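Local coordinates for variable region-containing chitin-binding protein 3 (Branchiostoma floridae, PDB 1XT5), which probably binds chitin, and may cleave it, as the full-length protein, of which this is the N-terminal V-type immunoglobulin domain, at residues A[7-18]-A[123-134]; A[78-86]-A[96-107]. All coordinates share one frame; numbering follows the deposited sequence. Where two conformers were deposited one is given.

Contact 1 of 2, residues A[7-18]-A[123-134]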
loop_
_atom_site.group_PDB
_atom_site.type_symbol
_atom_site.label_atom_id
_atom_site.label_comp_id
_atom_site.label_asym_id
_atom_site.label_seq_id
_atom_site.Cartn_x
_atom_site.Cartn_y
_atom_site.Cartn_z
ATOM N N VAL A 7 3.883 -1.548 10.313
ATOM C CA VAL A 7 2.659 -1.193 9.585
ATOM C C VAL A 7 1.480 -1.483 10.478
ATOM O O VAL A 7 1.460 -2.434 11.235
ATOM C CB VAL A 7 2.608 -2.000 8.260
ATOM C CG1 VAL A 7 1.216 -1.975 7.615
ATOM C CG2 VAL A 7 3.642 -1.497 7.275
ATOM N N ARG A 8 0.458 -0.616 10.392
ATOM C CA ARG A 8 -0.824 -0.832 11.045
ATOM C C ARG A 8 -1.949 -0.610 10.068
ATOM O O ARG A 8 -1.849 0.156 9.110
ATOM C CB ARG A 8 -0.946 0.052 12.289
ATOM C CG ARG A 8 0.013 -0.332 13.401
ATOM C CD ARG A 8 -0.188 0.548 14.655
ATOM N NE ARG A 8 0.669 0.051 15.733
ATOM C CZ ARG A 8 1.860 0.112 16.200
ATOM N NH1 ARG A 8 2.919 0.853 15.829
ATOM N NH2 ARG A 8 2.103 -0.675 17.284
ATOM N N THR A 9 -3.083 -1.259 10.347
ATOM C CA THR A 9 -4.275 -1.188 9.541
ATOM C C THR A 9 -5.496 -1.077 10.456
ATOM O O THR A 9 -5.727 -1.943 11.276
ATOM C CB THR A 9 -4.488 -2.448 8.731
ATOM O OG1 THR A 9 -4.316 -3.624 9.546
ATOM C CG2 THR A 9 -3.488 -2.595 7.582
ATOM N N THR A 10 -6.261 -0.009 10.301
ATOM C CA THR A 10 -7.451 0.163 11.107
ATOM C C THR A 10 -8.526 -0.879 10.779
ATOM O O THR A 10 -9.345 -1.195 11.640
ATOM C CB THR A 10 -8.095 1.550 10.950
ATOM O OG1 THR A 10 -8.395 1.793 9.577
ATOM C CG2 THR A 10 -7.184 2.632 11.490
ATOM N N HIS A 11 -8.519 -1.369 9.527
ATOM C CA HIS A 11 -9.509 -2.268 9.027
ATOM C C HIS A 11 -8.856 -3.516 8.444
ATOM O O HIS A 11 -7.947 -3.401 7.605
ATOM C CB HIS A 11 -10.373 -1.623 7.938
ATOM C CG HIS A 11 -11.250 -0.555 8.465
ATOM N ND1 HIS A 11 -10.783 0.633 8.971
ATOM C CD2 HIS A 11 -12.607 -0.520 8.526
ATOM C CE1 HIS A 11 -11.822 1.378 9.341
ATOM N NE2 HIS A 11 -12.959 0.690 9.077
ATOM N N THR A 12 -9.309 -4.696 8.835
ATOM C CA THR A 12 -8.877 -5.935 8.233
ATOM C C THR A 12 -9.691 -6.344 7.026
ATOM O O THR A 12 -9.299 -7.235 6.279
ATOM C CB THR A 12 -8.822 -7.064 9.268
ATOM O OG1 THR A 12 -10.107 -7.205 9.864
ATOM C CG2 THR A 12 -7.802 -6.775 10.353
ATOM N N GLU A 13 -10.816 -5.671 6.837
ATOM C CA GLU A 13 -11.655 -5.885 5.654
ATOM C C GLU A 13 -12.459 -4.612 5.407
ATOM O O GLU A 13 -12.797 -3.895 6.344
ATOM C CB GLU A 13 -12.538 -7.114 5.822
ATOM C CG GLU A 13 -13.536 -6.983 6.936
ATOM C CD GLU A 13 -14.390 -8.256 7.008
ATOM O OE1 GLU A 13 -15.543 -8.208 6.586
ATOM O OE2 GLU A 13 -13.874 -9.314 7.423
ATOM N N VAL A 14 -12.785 -4.417 4.162
ATOM C CA VAL A 14 -13.620 -3.337 3.631
ATOM C C VAL A 14 -14.501 -3.923 2.555
ATOM O O VAL A 14 -14.129 -4.868 1.890
ATOM C CB VAL A 14 -12.793 -2.152 3.094
ATOM C CG1 VAL A 14 -11.922 -1.579 4.221
ATOM C CG2 VAL A 14 -11.923 -2.510 1.917
ATOM N N GLU A 15 -15.691 -3.373 2.383
ATOM C CA GLU A 15 -16.655 -3.866 1.377
ATOM C C GLU A 15 -17.084 -2.684 0.510
ATOM O O GLU A 15 -17.292 -1.573 1.030
ATOM C CB GLU A 15 -17.821 -4.541 2.041
ATOM C CG GLU A 15 -18.833 -5.081 1.062
ATOM C CD GLU A 15 -19.864 -6.054 1.614
ATOM O OE1 GLU A 15 -20.768 -6.390 0.821
ATOM O OE2 GLU A 15 -19.765 -6.426 2.791
ATOM N N VAL A 16 -17.291 -2.947 -0.776
ATOM C CA VAL A 16 -17.850 -1.977 -1.693
ATOM C C VAL A 16 -18.607 -2.693 -2.795
ATOM O O VAL A 16 -18.343 -3.853 -3.101
ATOM C CB VAL A 16 -16.701 -1.168 -2.333
ATOM C CG1 VAL A 16 -15.883 -1.969 -3.312
ATOM C CG2 VAL A 16 -17.259 0.096 -2.967
ATOM N N HIS A 17 -19.545 -1.979 -3.421
ATOM C CA HIS A 17 -20.187 -2.503 -4.629
ATOM C C HIS A 17 -19.242 -2.387 -5.821
ATOM O O HIS A 17 -18.478 -1.419 -5.915
ATOM C CB HIS A 17 -21.456 -1.640 -4.812
ATOM C CG HIS A 17 -22.490 -1.588 -3.742
ATOM N ND1 HIS A 17 -22.946 -0.533 -2.992
ATOM C CD2 HIS A 17 -23.234 -2.623 -3.301
ATOM C CE1 HIS A 17 -23.908 -0.947 -2.149
ATOM N NE2 HIS A 17 -24.111 -2.256 -2.318
ATOM N N ALA A 18 -19.367 -3.292 -6.784
ATOM C CA ALA A 18 -18.607 -3.179 -8.032
ATOM C C ALA A 18 -19.071 -1.893 -8.685
ATOM O O ALA A 18 -20.272 -1.534 -8.699
ATOM C CB ALA A 18 -18.745 -4.409 -8.905
ATOM N N ASP A 123 7.687 -4.186 6.834
ATOM C CA ASP A 123 6.517 -4.808 7.442
ATOM C C ASP A 123 5.402 -4.791 6.421
ATOM O O ASP A 123 5.447 -4.021 5.449
ATOM C CB ASP A 123 6.123 -4.134 8.764
ATOM C CG ASP A 123 5.162 -4.932 9.612
ATOM O OD1 ASP A 123 5.055 -6.179 9.404
ATOM O OD2 ASP A 123 4.520 -4.343 10.494
ATOM N N ALA A 124 4.386 -5.599 6.639
ATOM C CA ALA A 124 3.225 -5.646 5.751
ATOM C C ALA A 124 2.047 -6.202 6.519
ATOM O O ALA A 124 2.209 -7.110 7.334
ATOM C CB ALA A 124 3.506 -6.542 4.529
ATOM N N LYS A 125 0.856 -5.688 6.212
ATOM C CA LYS A 125 -0.398 -6.211 6.719
ATOM C C LYS A 125 -1.398 -6.213 5.581
ATOM O O LYS A 125 -1.286 -5.405 4.648
ATOM C CB LYS A 125 -0.951 -5.409 7.888
ATOM C CG LYS A 125 -0.145 -5.565 9.153
ATOM C CD LYS A 125 -0.672 -4.768 10.309
ATOM C CE LYS A 125 -0.126 -5.196 11.668
ATOM N NZ LYS A 125 1.339 -5.177 11.707
ATOM N N SER A 126 -2.405 -7.088 5.678
ATOM C CA SER A 126 -3.382 -7.208 4.600
ATOM C C SER A 126 -4.748 -6.686 5.007
ATOM O O SER A 126 -5.182 -6.758 6.154
ATOM C CB SER A 126 -3.500 -8.642 4.089
ATOM O OG SER A 126 -4.284 -9.469 4.934
ATOM N N VAL A 127 -5.449 -6.196 3.976
ATOM C CA VAL A 127 -6.826 -5.739 4.067
ATOM C C VAL A 127 -7.614 -6.508 2.986
ATOM O O VAL A 127 -7.243 -6.461 1.824
ATOM C CB VAL A 127 -6.937 -4.228 3.813
ATOM C CG1 VAL A 127 -8.359 -3.767 4.037
ATOM C CG2 VAL A 127 -5.991 -3.451 4.727
ATOM N N VAL A 128 -8.639 -7.213 3.414
ATOM C CA VAL A 128 -9.510 -7.875 2.457
ATOM C C VAL A 128 -10.481 -6.918 1.856
ATOM O O VAL A 128 -11.071 -6.083 2.581
ATOM C CB VAL A 128 -10.261 -9.041 3.201
ATOM C CG1 VAL A 128 -11.408 -9.574 2.365
ATOM C CG2 VAL A 128 -9.305 -10.151 3.514
ATOM N N LEU A 129 -10.678 -7.021 0.570
ATOM C CA LEU A 129 -11.711 -6.289 -0.149
ATOM C C LEU A 129 -12.828 -7.297 -0.547
ATOM O O LEU A 129 -12.556 -8.225 -1.280
ATOM C CB LEU A 129 -11.162 -5.651 -1.394
ATOM C CG LEU A 129 -12.206 -4.894 -2.256
ATOM C CD1 LEU A 129 -12.912 -3.830 -1.446
ATOM C CD2 LEU A 129 -11.500 -4.368 -3.501
ATOM N N LYS A 130 -14.000 -7.044 -0.016
ATOM C CA LYS A 130 -15.219 -7.749 -0.396
ATOM C C LYS A 130 -15.968 -6.920 -1.396
ATOM O O LYS A 130 -16.195 -5.705 -1.198
ATOM C CB LYS A 130 -16.115 -8.024 0.812
ATOM C CG LYS A 130 -15.571 -8.968 1.824
ATOM C CD LYS A 130 -16.487 -9.012 3.054
ATOM C CE LYS A 130 -16.262 -10.127 3.978
ATOM N NZ LYS A 130 -17.115 -10.103 5.205
ATOM N N VAL A 131 -16.320 -7.520 -2.529
ATOM C CA VAL A 131 -17.107 -6.868 -3.559
ATOM C C VAL A 131 -18.520 -7.399 -3.433
ATOM O O VAL A 131 -18.753 -8.566 -3.672
ATOM C CB VAL A 131 -16.502 -7.037 -4.958
ATOM C CG1 VAL A 131 -17.351 -6.332 -6.003
ATOM C CG2 VAL A 131 -15.056 -6.565 -4.984
ATOM N N THR A 132 -19.460 -6.542 -3.046
ATOM C CA THR A 132 -20.832 -6.955 -2.798
ATOM C C THR A 132 -21.417 -7.643 -3.995
ATOM O O THR A 132 -21.333 -7.102 -5.098
ATOM C CB THR A 132 -21.684 -5.721 -2.446
ATOM O OG1 THR A 132 -20.978 -5.016 -1.385
ATOM C CG2 THR A 132 -23.090 -6.052 -1.998
ATOM N N GLY A 133 -22.009 -8.807 -3.772
ATOM C CA GLY A 133 -22.615 -9.545 -4.834
ATOM C C GLY A 133 -21.675 -10.335 -5.675
ATOM O O GLY A 133 -22.132 -10.970 -6.641
ATOM N N HIS A 134 -20.389 -10.334 -5.327
ATOM C CA HIS A 134 -19.381 -11.097 -6.084
ATOM C C HIS A 134 -18.535 -11.932 -5.149
ATOM O O HIS A 134 -18.335 -13.101 -5.411
ATOM C CB HIS A 134 -18.540 -10.149 -6.960
ATOM C CG HIS A 134 -19.363 -9.573 -8.028
ATOM N ND1 HIS A 134 -19.946 -8.374 -8.117
ATOM C CD2 HIS A 134 -19.768 -10.349 -9.094
ATOM C CE1 HIS A 134 -20.704 -8.360 -9.240
ATOM N NE2 HIS A 134 -20.594 -9.567 -9.844
HETATM O O HOH W 1 -21.545 -5.141 -6.848
#
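Thr132 OG1 donates to Glu15 OE1 over 2.6 Å, the shortest polar bond between residues 7-18 and 123-134. It lands on the anti lone pair of that oxygen, and Glu15 reaches it because CG stands anti to the backbone N (chi1 -179°) and the rest of the chain runs out straight. On the same outward face Glu13 OE1 and Lys130 NZ form a salt bridge at 2.8 Å, the ammonium on the syn side of the oxygen but somewhat out of the carboxylate plane. Lys130 thus lies between two acidic side chains, bonded to one of them.

Beneath these groups the two strands run parallel, their ladder of backbone bonds starting where Val128 N donates to Thr12 O, just ahead of strand 13-17, and reaching Thr132 N to Val16 O at 2.9 Å. Inward, Leu129 CD1 packs against Val14 CG2 at 3.7 Å and also meets Val16 CG1. At the Val7 end no strand pairing holds the segments, and side chains bond to backbone instead: Val7 N donates to Asp123 OD2 at 2.9 Å, and Lys125, bent at its last torsion, brings NZ to Val7 O at 2.8 Å.

Strand 13-17 is the A' edge strand of a V domain, laid parallel on strand G, 122-132, which bonds on its other side to strand 105-112; Val14 and Val16 also touch Val22 of the opposing sheet.

Contact 2 of 2, residues A[78-86]-A[96-107]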
loop_
_atom_site.group_PDB
_atom_site.type_symbol
_atom_site.label_atom_id
_atom_site.label_comp_id
_atom_site.label_asym_id
_atom_site.label_seq_id
_atom_site.Cartn_x
_atom_site.Cartn_y
_atom_site.Cartn_z
ATOM N N GLY A 78 -0.829 -2.844 -14.118
ATOM C CA GLY A 78 -1.673 -3.911 -14.581
ATOM C C GLY A 78 -3.122 -3.476 -14.677
ATOM O O GLY A 78 -3.452 -2.414 -15.201
ATOM N N ASP A 79 -4.005 -4.360 -14.206
ATOM C CA ASP A 79 -5.408 -4.084 -14.268
ATOM C C ASP A 79 -5.822 -2.915 -13.391
ATOM O O ASP A 79 -6.957 -2.487 -13.463
ATOM C CB ASP A 79 -6.156 -5.357 -13.836
ATOM C CG ASP A 79 -6.096 -6.432 -14.909
ATOM O OD1 ASP A 79 -5.777 -6.218 -16.064
ATOM O OD2 ASP A 79 -6.401 -7.538 -14.466
ATOM N N PHE A 80 -4.933 -2.436 -12.533
ATOM C CA PHE A 80 -5.220 -1.345 -11.620
ATOM C C PHE A 80 -4.767 -0.003 -12.134
ATOM O O PHE A 80 -4.990 0.995 -11.479
ATOM C CB PHE A 80 -4.573 -1.597 -10.231
ATOM C CG PHE A 80 -4.974 -2.975 -9.686
ATOM C CD1 PHE A 80 -4.143 -4.051 -9.931
ATOM C CD2 PHE A 80 -6.136 -3.100 -9.011
ATOM C CE1 PHE A 80 -4.488 -5.326 -9.540
ATOM C CE2 PHE A 80 -6.528 -4.395 -8.576
ATOM C CZ PHE A 80 -5.676 -5.442 -8.858
ATOM N N LEU A 81 -4.079 -0.013 -13.269
ATOM C CA LEU A 81 -3.522 1.229 -13.796
ATOM C C LEU A 81 -4.644 2.179 -14.028
ATOM O O LEU A 81 -5.631 1.875 -14.679
ATOM C CB LEU A 81 -2.710 0.967 -15.071
ATOM C CG LEU A 81 -1.744 2.056 -15.493
ATOM C CD1 LEU A 81 -0.702 1.473 -16.476
ATOM C CD2 LEU A 81 -2.365 3.284 -16.120
ATOM N N GLY A 82 -4.478 3.397 -13.541
ATOM C CA GLY A 82 -5.447 4.392 -13.610
ATOM C C GLY A 82 -6.602 4.349 -12.647
ATOM O O GLY A 82 -7.445 5.260 -12.652
ATOM N N ARG A 83 -6.695 3.345 -11.825
ATOM C CA ARG A 83 -7.722 3.175 -10.822
ATOM C C ARG A 83 -7.213 3.190 -9.400
ATOM O O ARG A 83 -7.997 3.456 -8.477
ATOM C CB ARG A 83 -8.489 1.850 -11.009
ATOM C CG ARG A 83 -9.095 1.728 -12.371
ATOM C CD ARG A 83 -10.023 0.557 -12.533
ATOM N NE ARG A 83 -9.483 -0.759 -12.320
ATOM C CZ ARG A 83 -9.704 -1.632 -11.309
ATOM N NH1 ARG A 83 -10.465 -1.301 -10.293
ATOM N NH2 ARG A 83 -9.143 -2.810 -11.343
ATOM N N ALA A 84 -5.939 2.961 -9.176
ATOM C CA ALA A 84 -5.368 2.865 -7.858
ATOM C C ALA A 84 -4.506 4.108 -7.582
ATOM O O ALA A 84 -3.678 4.492 -8.416
ATOM C CB ALA A 84 -4.504 1.608 -7.767
ATOM N N SER A 85 -4.641 4.671 -6.394
ATOM C CA SER A 85 -3.843 5.833 -6.024
ATOM C C SER A 85 -3.568 5.811 -4.523
ATOM O O SER A 85 -4.337 5.232 -3.763
ATOM C CB SER A 85 -4.539 7.129 -6.470
ATOM O OG SER A 85 -5.798 7.312 -5.852
ATOM N N VAL A 86 -2.508 6.490 -4.122
ATOM C CA VAL A 86 -2.153 6.713 -2.731
ATOM C C VAL A 86 -1.910 8.196 -2.572
ATOM O O VAL A 86 -0.910 8.717 -3.068
ATOM C CB VAL A 86 -0.934 5.856 -2.316
ATOM C CG1 VAL A 86 -0.495 6.180 -0.895
ATOM C CG2 VAL A 86 -1.263 4.372 -2.382
ATOM N N LEU A 96 -9.097 2.812 -4.570
ATOM C CA LEU A 96 -9.354 2.053 -5.797
ATOM C C LEU A 96 -10.676 2.473 -6.352
ATOM O O LEU A 96 -11.723 2.407 -5.652
ATOM C CB LEU A 96 -9.245 0.578 -5.476
ATOM C CG LEU A 96 -9.298 -0.313 -6.691
ATOM C CD1 LEU A 96 -8.092 -0.113 -7.604
ATOM C CD2 LEU A 96 -9.422 -1.765 -6.229
ATOM N N THR A 97 -10.700 2.946 -7.601
ATOM C CA THR A 97 -11.966 3.386 -8.242
ATOM C C THR A 97 -12.450 2.298 -9.204
ATOM O O THR A 97 -11.712 1.380 -9.579
ATOM C CB THR A 97 -11.782 4.683 -9.022
ATOM O OG1 THR A 97 -10.831 4.455 -10.050
ATOM C CG2 THR A 97 -11.250 5.755 -8.143
ATOM N N HIS A 98 -13.717 2.465 -9.617
ATOM C CA HIS A 98 -14.321 1.587 -10.640
ATOM C C HIS A 98 -14.080 0.107 -10.296
ATOM O O HIS A 98 -13.585 -0.663 -11.122
ATOM C CB HIS A 98 -13.801 1.878 -12.029
ATOM C CG HIS A 98 -14.073 3.243 -12.439
ATOM N ND1 HIS A 98 -15.285 3.646 -12.927
ATOM C CD2 HIS A 98 -13.230 4.308 -12.466
ATOM C CE1 HIS A 98 -15.184 4.937 -13.192
ATOM N NE2 HIS A 98 -13.966 5.390 -12.957
ATOM N N VAL A 99 -14.404 -0.271 -9.050
ATOM C CA VAL A 99 -14.067 -1.597 -8.584
ATOM C C VAL A 99 -14.709 -2.677 -9.431
ATOM O O VAL A 99 -15.907 -2.678 -9.703
ATOM C CB VAL A 99 -14.428 -1.733 -7.083
ATOM C CG1 VAL A 99 -14.360 -3.149 -6.640
ATOM C CG2 VAL A 99 -13.530 -0.846 -6.241
ATOM N N HIS A 100 -13.885 -3.622 -9.874
ATOM C CA HIS A 100 -14.365 -4.729 -10.716
ATOM C C HIS A 100 -14.741 -5.931 -9.871
ATOM O O HIS A 100 -14.256 -6.094 -8.772
ATOM C CB HIS A 100 -13.260 -5.168 -11.675
ATOM C CG HIS A 100 -12.930 -4.192 -12.755
ATOM N ND1 HIS A 100 -12.774 -2.833 -12.545
ATOM C CD2 HIS A 100 -12.739 -4.388 -14.078
ATOM C CE1 HIS A 100 -12.495 -2.274 -13.734
ATOM N NE2 HIS A 100 -12.453 -3.206 -14.705
ATOM N N PRO A 101 -15.601 -6.763 -10.389
ATOM C CA PRO A 101 -15.943 -8.009 -9.625
ATOM C C PRO A 101 -14.720 -8.759 -9.099
ATOM O O PRO A 101 -14.599 -9.160 -7.905
ATOM C CB PRO A 101 -16.757 -8.802 -10.619
ATOM C CG PRO A 101 -17.391 -7.803 -11.521
ATOM C CD PRO A 101 -16.345 -6.689 -11.644
ATOM N N GLN A 102 -13.700 -8.902 -9.946
ATOM C CA GLN A 102 -12.531 -9.681 -9.535
ATOM C C GLN A 102 -11.527 -8.858 -8.761
ATOM O O GLN A 102 -10.471 -9.444 -8.445
ATOM C CB GLN A 102 -11.867 -10.248 -10.774
ATOM C CG GLN A 102 -12.802 -11.222 -11.470
ATOM C CD GLN A 102 -13.676 -12.109 -10.616
ATOM O OE1 GLN A 102 -14.917 -12.056 -10.499
ATOM N NE2 GLN A 102 -13.001 -13.026 -9.946
ATOM N N ASP A 103 -11.828 -7.640 -8.426
ATOM C CA ASP A 103 -10.984 -6.916 -7.506
ATOM C C ASP A 103 -11.128 -7.422 -6.078
ATOM O O ASP A 103 -10.300 -7.085 -5.228
ATOM C CB ASP A 103 -11.257 -5.411 -7.526
ATOM C CG ASP A 103 -10.769 -4.649 -8.725
ATOM O OD1 ASP A 103 -9.935 -5.159 -9.486
ATOM O OD2 ASP A 103 -11.281 -3.532 -8.913
ATOM N N GLY A 104 -12.156 -8.234 -5.736
ATOM C CA GLY A 104 -12.174 -8.815 -4.408
ATOM C C GLY A 104 -10.957 -9.648 -4.163
ATOM O O GLY A 104 -10.394 -10.292 -5.060
ATOM N N GLY A 105 -10.508 -9.672 -2.908
ATOM C CA GLY A 105 -9.324 -10.407 -2.573
ATOM C C GLY A 105 -8.593 -9.786 -1.415
ATOM O O GLY A 105 -9.206 -9.138 -0.551
ATOM N N ARG A 106 -7.283 -9.985 -1.414
ATOM C CA ARG A 106 -6.444 -9.613 -0.296
ATOM C C ARG A 106 -5.360 -8.641 -0.746
ATOM O O ARG A 106 -4.577 -8.968 -1.652
ATOM C CB ARG A 106 -5.825 -10.842 0.340
ATOM C CG ARG A 106 -5.056 -10.549 1.632
ATOM C CD ARG A 106 -4.701 -11.797 2.396
ATOM N NE ARG A 106 -5.876 -12.570 2.789
ATOM C CZ ARG A 106 -6.587 -12.419 3.868
ATOM N NH1 ARG A 106 -6.323 -11.444 4.726
ATOM N NH2 ARG A 106 -7.606 -13.214 4.126
ATOM N N TYR A 107 -5.304 -7.472 -0.145
ATOM C CA TYR A 107 -4.416 -6.405 -0.514
ATOM C C TYR A 107 -3.434 -6.158 0.617
ATOM O O TYR A 107 -3.816 -5.812 1.732
ATOM C CB TYR A 107 -5.220 -5.128 -0.811
ATOM C CG TYR A 107 -6.034 -5.214 -2.062
ATOM C CD1 TYR A 107 -7.232 -5.881 -2.122
ATOM C CD2 TYR A 107 -5.588 -4.630 -3.254
ATOM C CE1 TYR A 107 -7.963 -5.987 -3.280
ATOM C CE2 TYR A 107 -6.293 -4.694 -4.430
ATOM C CZ TYR A 107 -7.521 -5.381 -4.432
ATOM O OH TYR A 107 -8.217 -5.448 -5.598
HETATM O O HOH W 2 -9.679 6.438 -11.449
#
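The salt bridge between the residue just before strand D (84-86) and the E-F turn, a hallmark of V-type immunoglobulin domains, is made here by Arg83 and Asp103. The guanidinium meets the carboxylate end-on and nearly coplanar, the planes 6° apart: Arg83 NH1 to Asp103 OD2 is 2.7 Å and Arg83 NH2 to Asp103 OD1 is 3.1 Å, the latter on the syn lone pair. The bend at chi3 (-60°) turns the arginine's end toward the aspartate. NH1 gives a further bond to Thr97 O at 3.0 Å, in the guanidinium plane, while NE and NH2 both reach back to Asp79 O. One face of the group carries His100, whose ND1 sits 3.5 Å above the plane, over its centre; the two planes are inclined by 36°, and ND1 itself donates to His98 O.

Residues of the same E-F segment hold Asp103 in place: His100 N bonds to OD2 at 2.8 Å, coming from above the carboxylate plane, and Tyr107 OH donates to Asp103 O, the tyrosine corner of the fold. Phe80, buried beside the bridge, brings CE2 to 3.6 Å from Tyr107 OH and CD2 against Leu96 CD1. Where the strands begin to pair, Thr97 N donates to Arg83 O at 2.9 Å, and a water joins Gly82 O to Thr97 OG1.

With Asp103 buried, the charge opposite it and the two N-H groups on OD2 would be expected to keep the carboxylate ionised. Bonds from all three guanidinium nitrogens, to a side chain and two backbone carbonyls, restrict the rotation of the arginine and bind the loop before strand 84-86 to the turn before strand 105-112.

Overall arrangement
From the N terminus the chain passes first through 7-18, crossing from the sheet of strand 4-8 to the edge of the other sheet at strand 13-17. Contact 1 is completed only when 123-134 arrives, so it closes a loop of 104 residues spanning most of the domain. Contact 2 lies wholly within that loop and closes a short one, the nine residues between 78-86 and 96-107. The contacts do not cross, but they meet: strand 105-112, leaving contact 2, pairs with strand 122-132 of contact 1, and Ala18 and Val131 pack on Val99 and Gly104. Together they tie both sheets of the sandwich, contact 1 along an edge and contact 2 near one end.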